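Diol-dehydratase (PDB 5I2A) probably catalyses the B12-independent dehydration of 1,2-propanediol through glycyl radical chemistry. Local coordinates at residues E172-I177 and C266-F271; G181-V186 and I212-V217; R187-N192 and C205-I210; Q273-I278 and L524-C529; D532-I535 and S540-E543. One frame throughout, in Å; residues are numbered along the deposited sequence.

Interaction 1: residues E172-I177 and C266-F271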
# COMPACT_ATOMS: atom_id res chain seq x y z
N GLU A 172 0.34 16.95 26.04
CA GLU A 172 -0.64 17.81 26.68
C GLU A 172 -2.08 17.36 26.38
O GLU A 172 -2.98 17.59 27.19
CB GLU A 172 -0.44 19.26 26.26
CG GLU A 172 -0.75 19.54 24.80
CD GLU A 172 0.40 19.15 23.85
OE1 GLU A 172 1.50 18.76 24.31
OE2 GLU A 172 0.17 19.24 22.62
N THR A 173 -2.29 16.72 25.23
CA THR A 173 -3.61 16.20 24.93
C THR A 173 -3.95 15.06 25.88
O THR A 173 -5.05 15.00 26.43
CB THR A 173 -3.73 15.71 23.48
OG1 THR A 173 -3.59 16.83 22.59
CG2 THR A 173 -5.09 15.07 23.25
N VAL A 174 -3.00 14.16 26.09
CA VAL A 174 -3.21 13.02 26.98
C VAL A 174 -3.47 13.50 28.42
O VAL A 174 -4.34 12.98 29.11
CB VAL A 174 -2.00 12.05 26.95
CG1 VAL A 174 -2.19 10.91 27.94
CG2 VAL A 174 -1.79 11.50 25.52
N LEU A 175 -2.70 14.49 28.86
CA LEU A 175 -2.88 15.06 30.20
C LEU A 175 -4.27 15.69 30.37
O LEU A 175 -4.91 15.47 31.39
CB LEU A 175 -1.80 16.10 30.48
CG LEU A 175 -0.36 15.58 30.56
CD1 LEU A 175 0.62 16.71 30.77
CD2 LEU A 175 -0.24 14.59 31.67
N ALA A 176 -4.73 16.44 29.37
CA ALA A 176 -5.96 17.19 29.53
C ALA A 176 -7.23 16.36 29.29
O ALA A 176 -8.22 16.56 29.97
CB ALA A 176 -5.94 18.42 28.60
N ILE A 177 -7.22 15.42 28.33
CA ILE A 177 -8.46 14.70 28.07
C ILE A 177 -8.31 13.19 28.26
O ILE A 177 -9.29 12.47 28.23
CB ILE A 177 -9.02 15.01 26.64
CG1 ILE A 177 -8.17 14.40 25.51
CG2 ILE A 177 -9.21 16.51 26.46
CD1 ILE A 177 -8.74 14.69 24.09
N CYS A 266 2.73 13.31 36.01
CA CYS A 266 4.05 12.71 35.82
C CYS A 266 3.97 11.27 35.33
O CYS A 266 4.72 10.87 34.43
CB CYS A 266 4.86 12.74 37.13
SG CYS A 266 5.43 14.37 37.59
N GLN A 267 3.08 10.50 35.94
CA GLN A 267 2.92 9.09 35.60
C GLN A 267 2.32 8.94 34.21
O GLN A 267 2.72 8.06 33.46
CB GLN A 267 2.05 8.38 36.63
CG GLN A 267 1.89 6.88 36.40
CD GLN A 267 3.20 6.13 36.45
OE1 GLN A 267 3.79 5.95 37.53
NE2 GLN A 267 3.66 5.69 35.29
N SER A 268 1.35 9.80 33.89
CA SER A 268 0.71 9.80 32.59
C SER A 268 1.72 10.12 31.49
O SER A 268 1.82 9.41 30.51
CB SER A 268 -0.44 10.80 32.55
OG SER A 268 -1.20 10.62 31.38
N PHE A 269 2.47 11.20 31.69
CA PHE A 269 3.58 11.52 30.82
C PHE A 269 4.50 10.33 30.63
O PHE A 269 4.83 9.98 29.49
CB PHE A 269 4.39 12.69 31.37
CG PHE A 269 5.76 12.78 30.79
CD1 PHE A 269 5.96 13.36 29.55
CD2 PHE A 269 6.84 12.24 31.45
CE1 PHE A 269 7.21 13.42 28.99
CE2 PHE A 269 8.10 12.30 30.90
CZ PHE A 269 8.28 12.89 29.66
N TRP A 270 4.92 9.70 31.72
CA TRP A 270 5.92 8.64 31.59
C TRP A 270 5.38 7.45 30.80
O TRP A 270 6.08 6.90 29.97
CB TRP A 270 6.45 8.14 32.95
CG TRP A 270 7.40 6.99 32.72
CD1 TRP A 270 7.21 5.69 33.04
CD2 TRP A 270 8.66 7.05 32.02
NE1 TRP A 270 8.29 4.93 32.62
CE2 TRP A 270 9.18 5.75 31.99
CE3 TRP A 270 9.40 8.10 31.44
CZ2 TRP A 270 10.40 5.45 31.38
CZ3 TRP A 270 10.61 7.80 30.85
CH2 TRP A 270 11.11 6.49 30.83
N PHE A 271 4.14 7.04 31.05
CA PHE A 271 3.56 5.93 30.29
C PHE A 271 3.56 6.24 28.78
O PHE A 271 3.87 5.37 27.97
CB PHE A 271 2.13 5.64 30.78
CG PHE A 271 2.08 4.69 31.96
CD1 PHE A 271 2.93 3.60 32.04
CD2 PHE A 271 1.18 4.90 33.00
CE1 PHE A 271 2.87 2.72 33.12
CE2 PHE A 271 1.12 4.03 34.09
CZ PHE A 271 1.96 2.95 34.16
O HOH W 1 -3.78 11.89 31.67
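S268 faces V174 and L175 where helix 171-190 crosses helix 262-279. The two segments run at 136° to each other, so the helices are obliquely antiparallel. Their axes come within 9.7 Å. The contact can be read along the S268 side chain. Its CB points toward the other helix and meets the end of a leucine branch: L175 CD2 lies 3.9 Å from S268 CB. One bond further out, S268 OG is anti to its own backbone N (chi1 -170°). This carries the hydroxyl over to V174, whose CG1 lies 3.6 Å from S268 OG. The same oxygen is 4.1 Å from L175 CD2, so two methyl groups border it. The hydroxyl is not left without a polar mate. It donates to a water at 2.9 Å from S268 OG, and that water donates in turn to V174 O at 2.8 Å. A polar group is thus accommodated in a buried helix crossing, and the water ties a side chain of one helix to the backbone of the other. Nearby, F269 turns its ring away from L175 and meets F290 edge-to-face. Y293 touches both L175 and F269. This is an oblique helix-helix crossing, with a small serine under two branched aliphatic side chains and a water bridging the helices, in the helical part of the pyruvate formate lyase-like fold.

Interaction 2: residues G181-V186 and I212-V217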
# COMPACT_ATOMS: atom_id res chain seq x y z
N GLY A 181 -10.40 10.56 26.26
CA GLY A 181 -10.70 11.69 25.40
C GLY A 181 -10.23 11.49 23.96
O GLY A 181 -10.91 11.93 23.04
N VAL A 182 -9.07 10.87 23.78
CA VAL A 182 -8.58 10.63 22.43
C VAL A 182 -9.53 9.66 21.70
O VAL A 182 -9.89 9.90 20.56
CB VAL A 182 -7.13 10.08 22.43
CG1 VAL A 182 -6.71 9.64 21.02
CG2 VAL A 182 -6.18 11.16 22.95
N LYS A 183 -9.96 8.61 22.39
CA LYS A 183 -10.90 7.66 21.83
C LYS A 183 -12.20 8.34 21.43
O LYS A 183 -12.76 8.06 20.36
CB LYS A 183 -11.19 6.53 22.81
CG LYS A 183 -10.04 5.59 23.00
CD LYS A 183 -10.47 4.32 23.71
CE LYS A 183 -10.92 4.59 25.13
NZ LYS A 183 -11.49 3.36 25.76
N GLU A 184 -12.67 9.26 22.27
CA GLU A 184 -13.89 9.97 21.95
C GLU A 184 -13.72 10.84 20.71
O GLU A 184 -14.63 10.97 19.91
CB GLU A 184 -14.35 10.83 23.14
CG GLU A 184 -15.85 11.17 23.08
CD GLU A 184 -16.69 10.07 22.42
OE1 GLU A 184 -16.77 8.95 22.97
OE2 GLU A 184 -17.28 10.33 21.33
N LYS A 185 -12.55 11.44 20.57
CA LYS A 185 -12.22 12.20 19.36
C LYS A 185 -12.27 11.28 18.13
O LYS A 185 -12.78 11.65 17.08
CB LYS A 185 -10.84 12.83 19.53
CG LYS A 185 -10.32 13.72 18.41
CD LYS A 185 -9.06 14.42 18.93
CE LYS A 185 -8.20 15.04 17.84
NZ LYS A 185 -6.96 15.61 18.43
N VAL A 186 -11.74 10.08 18.28
CA VAL A 186 -11.74 9.11 17.20
C VAL A 186 -13.17 8.72 16.84
O VAL A 186 -13.55 8.73 15.66
CB VAL A 186 -10.93 7.86 17.59
CG1 VAL A 186 -11.14 6.72 16.57
CG2 VAL A 186 -9.46 8.23 17.69
N ILE A 212 -8.03 0.44 19.51
CA ILE A 212 -7.36 -0.73 20.04
C ILE A 212 -6.04 -0.34 20.72
O ILE A 212 -5.74 -0.81 21.82
CB ILE A 212 -7.13 -1.77 18.93
CG1 ILE A 212 -8.49 -2.33 18.49
CG2 ILE A 212 -6.22 -2.89 19.42
CD1 ILE A 212 -8.46 -3.09 17.19
N SER A 213 -5.27 0.54 20.09
CA SER A 213 -3.99 0.95 20.64
C SER A 213 -4.17 1.76 21.93
O SER A 213 -3.39 1.61 22.87
CB SER A 213 -3.19 1.77 19.61
OG SER A 213 -2.99 1.03 18.42
N CYS A 214 -5.18 2.62 21.98
CA CYS A 214 -5.42 3.37 23.20
C CYS A 214 -5.83 2.44 24.35
O CYS A 214 -5.32 2.56 25.46
CB CYS A 214 -6.49 4.43 22.97
SG CYS A 214 -5.92 5.84 22.01
N ASP A 215 -6.71 1.49 24.07
CA ASP A 215 -7.13 0.54 25.10
C ASP A 215 -5.98 -0.36 25.56
O ASP A 215 -5.93 -0.75 26.72
CB ASP A 215 -8.32 -0.29 24.61
CG ASP A 215 -9.62 0.50 24.62
OD1 ASP A 215 -9.75 1.40 25.47
OD2 ASP A 215 -10.50 0.23 23.78
N ALA A 216 -5.04 -0.67 24.66
CA ALA A 216 -3.85 -1.42 25.03
C ALA A 216 -2.98 -0.68 26.07
O ALA A 216 -2.45 -1.27 27.00
CB ALA A 216 -3.02 -1.72 23.79
N VAL A 217 -2.83 0.63 25.90
CA VAL A 217 -2.03 1.41 26.83
C VAL A 217 -2.76 1.52 28.18
O VAL A 217 -2.14 1.48 29.23
CB VAL A 217 -1.73 2.80 26.28
CG1 VAL A 217 -0.95 3.63 27.30
CG2 VAL A 217 -0.97 2.70 24.94
O HOH W 2 -13.07 1.21 23.98
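K183 and V182 of helix 171-190 meet C214 and D215 of helix 200-233. These consecutive helices form an antiparallel helical hairpin. Here their short segments run at 168° to each other, with axes 10.0 Å apart. The apolar part lies on the buried side. V182 CG1 touches C214 SG at 4.0 Å, and C529 of helix 525-529 also packs on V182. The aliphatic base of the lysine belongs to this layer too: K183 CG rests 3.7 Å from C214 CB. The polar part lies further out, where both side chains are partly exposed. The K183 chain bends at chi3 (-66°), which swings its ammonium end to the aspartate. The two side chains cross at about a right angle. K183 NZ donates to D215 OD1 at 2.6 Å, a short salt bridge. D215 OD1 accepts through its syn lone pair, on the side of the other carboxylate oxygen. The lysine therefore does two jobs: its methylenes cover the cysteine and its charge is paired with the acid. With an alanine here, the D215 carboxylate would probably be left without its cross-helix charge partner, and C214 CB would lose its aliphatic cover. The second aspartate oxygen is tied in through a water, which accepts from K183 NZ at 3.2 Å and donates to D215 OD2 at 2.8 Å.

Interaction 3: residues R187-N192 and C205-I210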
# COMPACT_ATOMS: atom_id res chain seq x y z
N ARG A 187 -13.98 8.40 17.85
CA ARG A 187 -15.36 8.00 17.62
C ARG A 187 -16.15 9.13 16.98
O ARG A 187 -16.99 8.89 16.13
CB ARG A 187 -16.00 7.54 18.93
CG ARG A 187 -15.36 6.26 19.44
CD ARG A 187 -16.24 5.48 20.39
NE ARG A 187 -15.65 4.17 20.67
CZ ARG A 187 -14.90 3.90 21.72
NH1 ARG A 187 -14.63 4.86 22.61
NH2 ARG A 187 -14.41 2.68 21.91
N LYS A 188 -15.87 10.37 17.36
CA LYS A 188 -16.54 11.49 16.74
C LYS A 188 -16.14 11.61 15.25
O LYS A 188 -16.98 11.94 14.42
CB LYS A 188 -16.24 12.79 17.46
CG LYS A 188 -17.22 13.90 17.09
CD LYS A 188 -18.28 14.07 18.18
CE LYS A 188 -19.58 14.66 17.64
NZ LYS A 188 -20.57 13.62 17.23
N GLU A 189 -14.88 11.34 14.92
CA GLU A 189 -14.48 11.39 13.51
C GLU A 189 -15.11 10.24 12.72
O GLU A 189 -15.48 10.41 11.55
CB GLU A 189 -12.96 11.35 13.38
CG GLU A 189 -12.48 11.41 11.94
CD GLU A 189 -12.85 12.72 11.26
OE1 GLU A 189 -12.90 13.76 11.96
OE2 GLU A 189 -13.09 12.71 10.05
N MET A 190 -15.26 9.09 13.36
CA MET A 190 -15.93 7.95 12.73
C MET A 190 -17.33 8.30 12.22
O MET A 190 -17.78 7.78 11.19
CB MET A 190 -16.01 6.79 13.71
CG MET A 190 -14.70 6.07 13.92
SD MET A 190 -14.92 4.72 15.09
CE MET A 190 -13.39 3.81 14.84
N GLU A 191 -18.01 9.18 12.95
CA GLU A 191 -19.35 9.63 12.58
C GLU A 191 -19.38 10.40 11.26
O GLU A 191 -20.42 10.46 10.61
CB GLU A 191 -19.96 10.48 13.70
CG GLU A 191 -20.40 9.65 14.88
CD GLU A 191 -20.73 10.48 16.12
OE1 GLU A 191 -20.64 9.93 17.24
OE2 GLU A 191 -21.08 11.67 15.98
N ASN A 192 -18.25 10.99 10.88
CA ASN A 192 -18.16 11.67 9.59
C ASN A 192 -17.97 10.70 8.41
O ASN A 192 -18.01 11.13 7.26
CB ASN A 192 -17.02 12.68 9.59
CG ASN A 192 -17.23 13.82 10.57
OD1 ASN A 192 -18.36 14.24 10.83
ND2 ASN A 192 -16.14 14.33 11.13
N CYS A 205 -10.50 1.50 9.17
CA CYS A 205 -9.53 0.55 9.73
C CYS A 205 -8.49 1.29 10.61
O CYS A 205 -8.16 0.83 11.69
CB CYS A 205 -8.82 -0.23 8.63
SG CYS A 205 -7.79 -1.60 9.23
N PHE A 206 -7.98 2.41 10.12
CA PHE A 206 -6.99 3.20 10.87
C PHE A 206 -7.59 3.72 12.18
O PHE A 206 -6.97 3.60 13.23
CB PHE A 206 -6.47 4.36 10.02
CG PHE A 206 -5.58 5.30 10.76
CD1 PHE A 206 -4.31 4.91 11.15
CD2 PHE A 206 -6.00 6.58 11.08
CE1 PHE A 206 -3.48 5.78 11.85
CE2 PHE A 206 -5.18 7.46 11.76
CZ PHE A 206 -3.91 7.05 12.15
N LEU A 207 -8.80 4.27 12.11
CA LEU A 207 -9.47 4.77 13.30
C LEU A 207 -9.74 3.64 14.31
O LEU A 207 -9.53 3.82 15.50
CB LEU A 207 -10.78 5.50 12.93
CG LEU A 207 -10.61 6.78 12.10
CD1 LEU A 207 -11.93 7.45 11.76
CD2 LEU A 207 -9.69 7.78 12.80
N GLU A 208 -10.17 2.46 13.85
CA GLU A 208 -10.38 1.34 14.77
C GLU A 208 -9.07 0.91 15.40
O GLU A 208 -9.04 0.54 16.57
CB GLU A 208 -10.99 0.12 14.07
CG GLU A 208 -12.33 0.37 13.40
CD GLU A 208 -13.51 0.25 14.34
OE1 GLU A 208 -13.30 0.20 15.57
OE2 GLU A 208 -14.65 0.21 13.83
N SER A 209 -8.00 0.96 14.62
CA SER A 209 -6.66 0.64 15.10
C SER A 209 -6.22 1.56 16.23
O SER A 209 -5.55 1.13 17.17
CB SER A 209 -5.64 0.72 13.96
OG SER A 209 -5.90 -0.29 13.01
N ILE A 210 -6.58 2.83 16.14
CA ILE A 210 -6.27 3.76 17.22
C ILE A 210 -7.00 3.36 18.51
O ILE A 210 -6.40 3.34 19.58
CB ILE A 210 -6.64 5.20 16.85
CG1 ILE A 210 -5.74 5.70 15.71
CG2 ILE A 210 -6.53 6.11 18.09
CD1 ILE A 210 -6.10 7.13 15.20
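M190 and L207 bring the two backbones closest, with their CA atoms 7.2 Å apart. Segment 187-192 comes late in helix 171-190, and segment 205-210 comes early in helix 200-233. The two backbones run past each other in opposite senses. M190 has the largest share of the contact. An extended chain beyond CG (chi2 -180°) carries its methyl end across to the other helix. M190 CE lies 3.6 Å from L207 CB and 3.6 Å from E208 CD. The methionine slides alongside L207 but crosses E208 at about a right angle. Lower on the chain, M190 CG packs on L207 CD1 at 3.8 Å. The same leucine methyl also meets E189, with L207 CD1 4.0 Å from E189 CG. The glutamate then bends away, and its OE2 forms a salt bridge with K203. Replacing M190 by an alanine would probably open a gap beside L207 and remove the apolar cover from the E208 chain. On helix 200-233, C205 packs on Y140 of the second subunit. The contact is typical of an antiparallel helical hairpin near its connecting loop: apolar packing in the pyruvate formate lyase-like domain, with the aliphatic parts of two partly exposed glutamates at its margin.

Interaction 4: residues Q273-I278 and L524-C529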
# COMPACT_ATOMS: atom_id res chain seq x y z
N GLN A 273 5.65 8.37 27.18
CA GLN A 273 7.06 8.34 26.81
C GLN A 273 7.56 6.91 26.62
O GLN A 273 8.32 6.63 25.69
CB GLN A 273 7.93 9.03 27.88
CG GLN A 273 9.40 9.16 27.51
CD GLN A 273 9.65 10.19 26.40
OE1 GLN A 273 8.77 10.98 26.06
NE2 GLN A 273 10.86 10.17 25.83
N GLN A 274 7.14 6.03 27.51
CA GLN A 274 7.58 4.65 27.47
C GLN A 274 6.95 3.84 26.33
O GLN A 274 7.66 3.22 25.55
CB GLN A 274 7.29 3.95 28.81
CG GLN A 274 7.84 2.53 28.86
CD GLN A 274 7.18 1.68 29.95
OE1 GLN A 274 6.28 2.13 30.65
NE2 GLN A 274 7.64 0.44 30.08
N VAL A 275 5.62 3.86 26.23
CA VAL A 275 4.97 2.94 25.29
C VAL A 275 5.22 3.32 23.83
O VAL A 275 5.23 2.45 22.97
CB VAL A 275 3.45 2.81 25.52
CG1 VAL A 275 3.17 2.25 26.92
CG2 VAL A 275 2.72 4.14 25.27
N LEU A 276 5.45 4.61 23.56
CA LEU A 276 5.84 5.04 22.22
C LEU A 276 7.07 4.27 21.77
O LEU A 276 7.19 3.94 20.60
CB LEU A 276 6.11 6.55 22.18
CG LEU A 276 4.87 7.46 22.19
CD1 LEU A 276 5.29 8.90 22.39
CD2 LEU A 276 4.04 7.30 20.90
N GLN A 277 7.95 3.95 22.71
CA GLN A 277 9.22 3.29 22.39
C GLN A 277 9.14 1.76 22.52
O GLN A 277 10.10 1.05 22.25
CB GLN A 277 10.33 3.88 23.27
CG GLN A 277 10.50 5.38 22.94
CD GLN A 277 11.57 6.06 23.73
OE1 GLN A 277 12.74 6.01 23.37
NE2 GLN A 277 11.16 6.75 24.79
N ILE A 278 7.97 1.29 22.92
CA ILE A 278 7.60 -0.11 22.76
C ILE A 278 6.95 -0.30 21.38
O ILE A 278 7.25 -1.25 20.68
CB ILE A 278 6.65 -0.57 23.89
CG1 ILE A 278 7.39 -0.60 25.24
CG2 ILE A 278 6.04 -1.94 23.58
CD1 ILE A 278 6.47 -0.95 26.41
N LEU A 524 1.97 3.45 12.43
CA LEU A 524 1.89 3.39 13.88
C LEU A 524 0.66 4.09 14.38
O LEU A 524 0.62 5.31 14.45
CB LEU A 524 3.14 4.00 14.51
CG LEU A 524 4.48 3.45 14.03
CD1 LEU A 524 5.63 4.21 14.69
CD2 LEU A 524 4.57 1.95 14.31
N PRO A 525 -0.38 3.33 14.71
CA PRO A 525 -1.61 4.00 15.13
C PRO A 525 -1.48 4.75 16.45
O PRO A 525 -2.13 5.78 16.57
CB PRO A 525 -2.63 2.85 15.24
CG PRO A 525 -1.83 1.60 15.14
CD PRO A 525 -0.57 1.90 14.43
N PHE A 526 -0.67 4.29 17.40
CA PHE A 526 -0.65 5.02 18.67
C PHE A 526 0.12 6.34 18.57
O PHE A 526 -0.40 7.39 18.97
CB PHE A 526 -0.09 4.19 19.84
CG PHE A 526 -0.31 4.87 21.17
CD1 PHE A 526 -1.61 5.08 21.63
CD2 PHE A 526 0.75 5.38 21.90
CE1 PHE A 526 -1.85 5.75 22.83
CE2 PHE A 526 0.53 6.04 23.11
CZ PHE A 526 -0.78 6.24 23.57
N GLU A 527 1.34 6.30 18.05
CA GLU A 527 2.06 7.55 17.80
C GLU A 527 1.24 8.50 16.90
O GLU A 527 1.17 9.70 17.16
CB GLU A 527 3.42 7.27 17.17
CG GLU A 527 4.33 8.50 17.06
CD GLU A 527 4.19 9.24 15.74
OE1 GLU A 527 3.60 8.68 14.80
OE2 GLU A 527 4.68 10.39 15.66
N SER A 528 0.57 7.96 15.88
CA SER A 528 -0.18 8.81 14.95
C SER A 528 -1.35 9.54 15.61
O SER A 528 -1.63 10.70 15.27
CB SER A 528 -0.71 7.99 13.76
OG SER A 528 0.35 7.50 12.97
N CYS A 529 -2.03 8.89 16.55
CA CYS A 529 -3.25 9.49 17.10
C CYS A 529 -2.91 10.71 17.94
O CYS A 529 -3.77 11.55 18.18
CB CYS A 529 -4.06 8.47 17.92
SG CYS A 529 -3.45 8.04 19.59
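L276 and F526 bury the most surface where helix 262-279 packs on the short helix 525-529. The segments run at 135° to each other, and their axes approach to 9.9 Å. L276 does its touching with one methyl. L276 CD2 lies 3.7 Å from E527 CA and 3.8 Å from E527 CB, so it sits against the backbone of the short helix. The same methyl reaches the ring of the preceding residue, with L276 CD2 3.9 Å from F526 CD2. F526 sends its ring toward helix 262-279, its CG anti to the backbone N (chi1 -170°). There it also meets a valine branch: V275 CG2 is 3.6 Å from F526 CE2. V217 of helix 200-233 touches this ring as well. E527 offers mainly its CB and CG to L276, then bends at chi2. Its acid end turns away, and E527 OE1 accepts from Q542 NE2. A polar tie does join these helices: the carboxylate of E279, on helix 262-279, accepts from both F526 N and E527 N. The chemistry implies a division of labour. Methyl groups and a ring fill the buried interface, while E527 OE1 and the two E279 oxygens find N-H donors beside it.

Interaction 5: residues D532-I535 and S540-E543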
# COMPACT_ATOMS: atom_id res chain seq x y z
N ASP A 532 -1.47 15.73 14.96
CA ASP A 532 -2.36 16.27 13.93
C ASP A 532 -1.71 16.09 12.56
O ASP A 532 -0.51 16.33 12.43
CB ASP A 532 -2.65 17.76 14.13
CG ASP A 532 -3.33 18.07 15.45
OD1 ASP A 532 -3.93 17.17 16.07
OD2 ASP A 532 -3.25 19.24 15.85
N ASP A 533 -2.47 15.74 11.52
CA ASP A 533 -3.92 15.60 11.52
C ASP A 533 -4.35 14.17 11.21
O ASP A 533 -5.24 13.95 10.37
CB ASP A 533 -4.55 16.52 10.47
CG ASP A 533 -5.29 17.70 11.08
OD1 ASP A 533 -5.78 17.58 12.22
OD2 ASP A 533 -5.39 18.73 10.40
N CYS A 534 -3.69 13.20 11.83
CA CYS A 534 -3.86 11.82 11.43
C CYS A 534 -5.30 11.33 11.56
O CYS A 534 -5.84 10.69 10.66
CB CYS A 534 -2.90 10.94 12.23
SG CYS A 534 -1.17 11.35 11.87
N ILE A 535 -5.94 11.66 12.68
CA ILE A 535 -7.31 11.21 12.94
C ILE A 535 -8.27 11.73 11.87
O ILE A 535 -9.02 10.97 11.27
CB ILE A 535 -7.77 11.64 14.35
CG1 ILE A 535 -7.14 10.73 15.40
CG2 ILE A 535 -9.30 11.63 14.47
CD1 ILE A 535 -7.21 11.28 16.81
N SER A 540 -2.01 7.21 8.97
CA SER A 540 -0.92 7.29 9.91
C SER A 540 0.06 8.40 9.56
O SER A 540 0.10 8.90 8.43
CB SER A 540 -0.18 5.95 9.97
OG SER A 540 0.62 5.77 8.83
N ALA A 541 0.86 8.77 10.55
CA ALA A 541 1.89 9.77 10.34
C ALA A 541 2.92 9.25 9.34
O ALA A 541 3.59 10.03 8.67
CB ALA A 541 2.57 10.11 11.68
N GLN A 542 3.03 7.93 9.25
CA GLN A 542 4.02 7.32 8.38
C GLN A 542 3.56 7.37 6.91
O GLN A 542 4.36 7.13 6.01
CB GLN A 542 4.30 5.88 8.82
CG GLN A 542 4.94 5.75 10.21
CD GLN A 542 4.02 6.20 11.34
OE1 GLN A 542 2.85 5.84 11.37
NE2 GLN A 542 4.55 7.00 12.25
N GLU A 543 2.29 7.71 6.69
CA GLU A 543 1.68 7.79 5.36
C GLU A 543 1.37 9.20 4.85
O GLU A 543 0.95 9.35 3.71
CB GLU A 543 0.36 7.00 5.33
CG GLU A 543 0.56 5.52 5.48
CD GLU A 543 -0.73 4.82 5.81
OE1 GLU A 543 -1.19 4.93 6.97
OE2 GLU A 543 -1.30 4.18 4.91
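C534 points at the backbone of S540 and A541, to which the chain returns after the short helix 534-537. The receiving segment, 540-543, forms a type I beta turn, closed by E543 N donating to S540 O at 3.0 Å. C534 lies at the start of the short helix, just after D533 at the N-cap position. The cysteine side chain carries the contact. Its SG is anti to its own carbonyl carbon (chi1 -64°), and this aims the sulfur at the S540-A541 peptide. C534 SG lies 3.5 Å from A541 N and 3.9 Å from S540 C. The methyl of A541 comes alongside rather than head-on, with A541 CB 3.9 Å from C534 SG. The CB of S540 points away from C534, so this residue meets the sulfur with its backbone. F206 of helix 200-233 packs on both C534 and S540. S528 also touches both, and its OG bonds with A541 N. The S540 side chain is used inside the turn. E543 OE1 takes two donors there, both on its anti side: S540 N at 3.1 Å and, only 15° out of the carboxylate plane, S540 OG at 2.7 Å.

Interactions 1, 2 and 3 follow one another along helix 171-190. Interactions 2 and 3 join it to the same partner, helix 200-233, and their centres are 10 Å apart. Interaction 1 joins it to helix 262-279, which interaction 4 uses again further along. Interactions 1, 4 and 5 are buried, whereas 2 and 3 are partly open to solvent. The chemistry differs in part with burial: the salt bridge across a contact is in 2 and glutamate chains border 3, while 4 is mostly apolar, 5 sets a sulfur on backbone and 1 keeps one water. I210 packs on C529, linking 3 to 4. Interactions 4 and 5 also meet, where L524 N probably bonds to Q542 OE1.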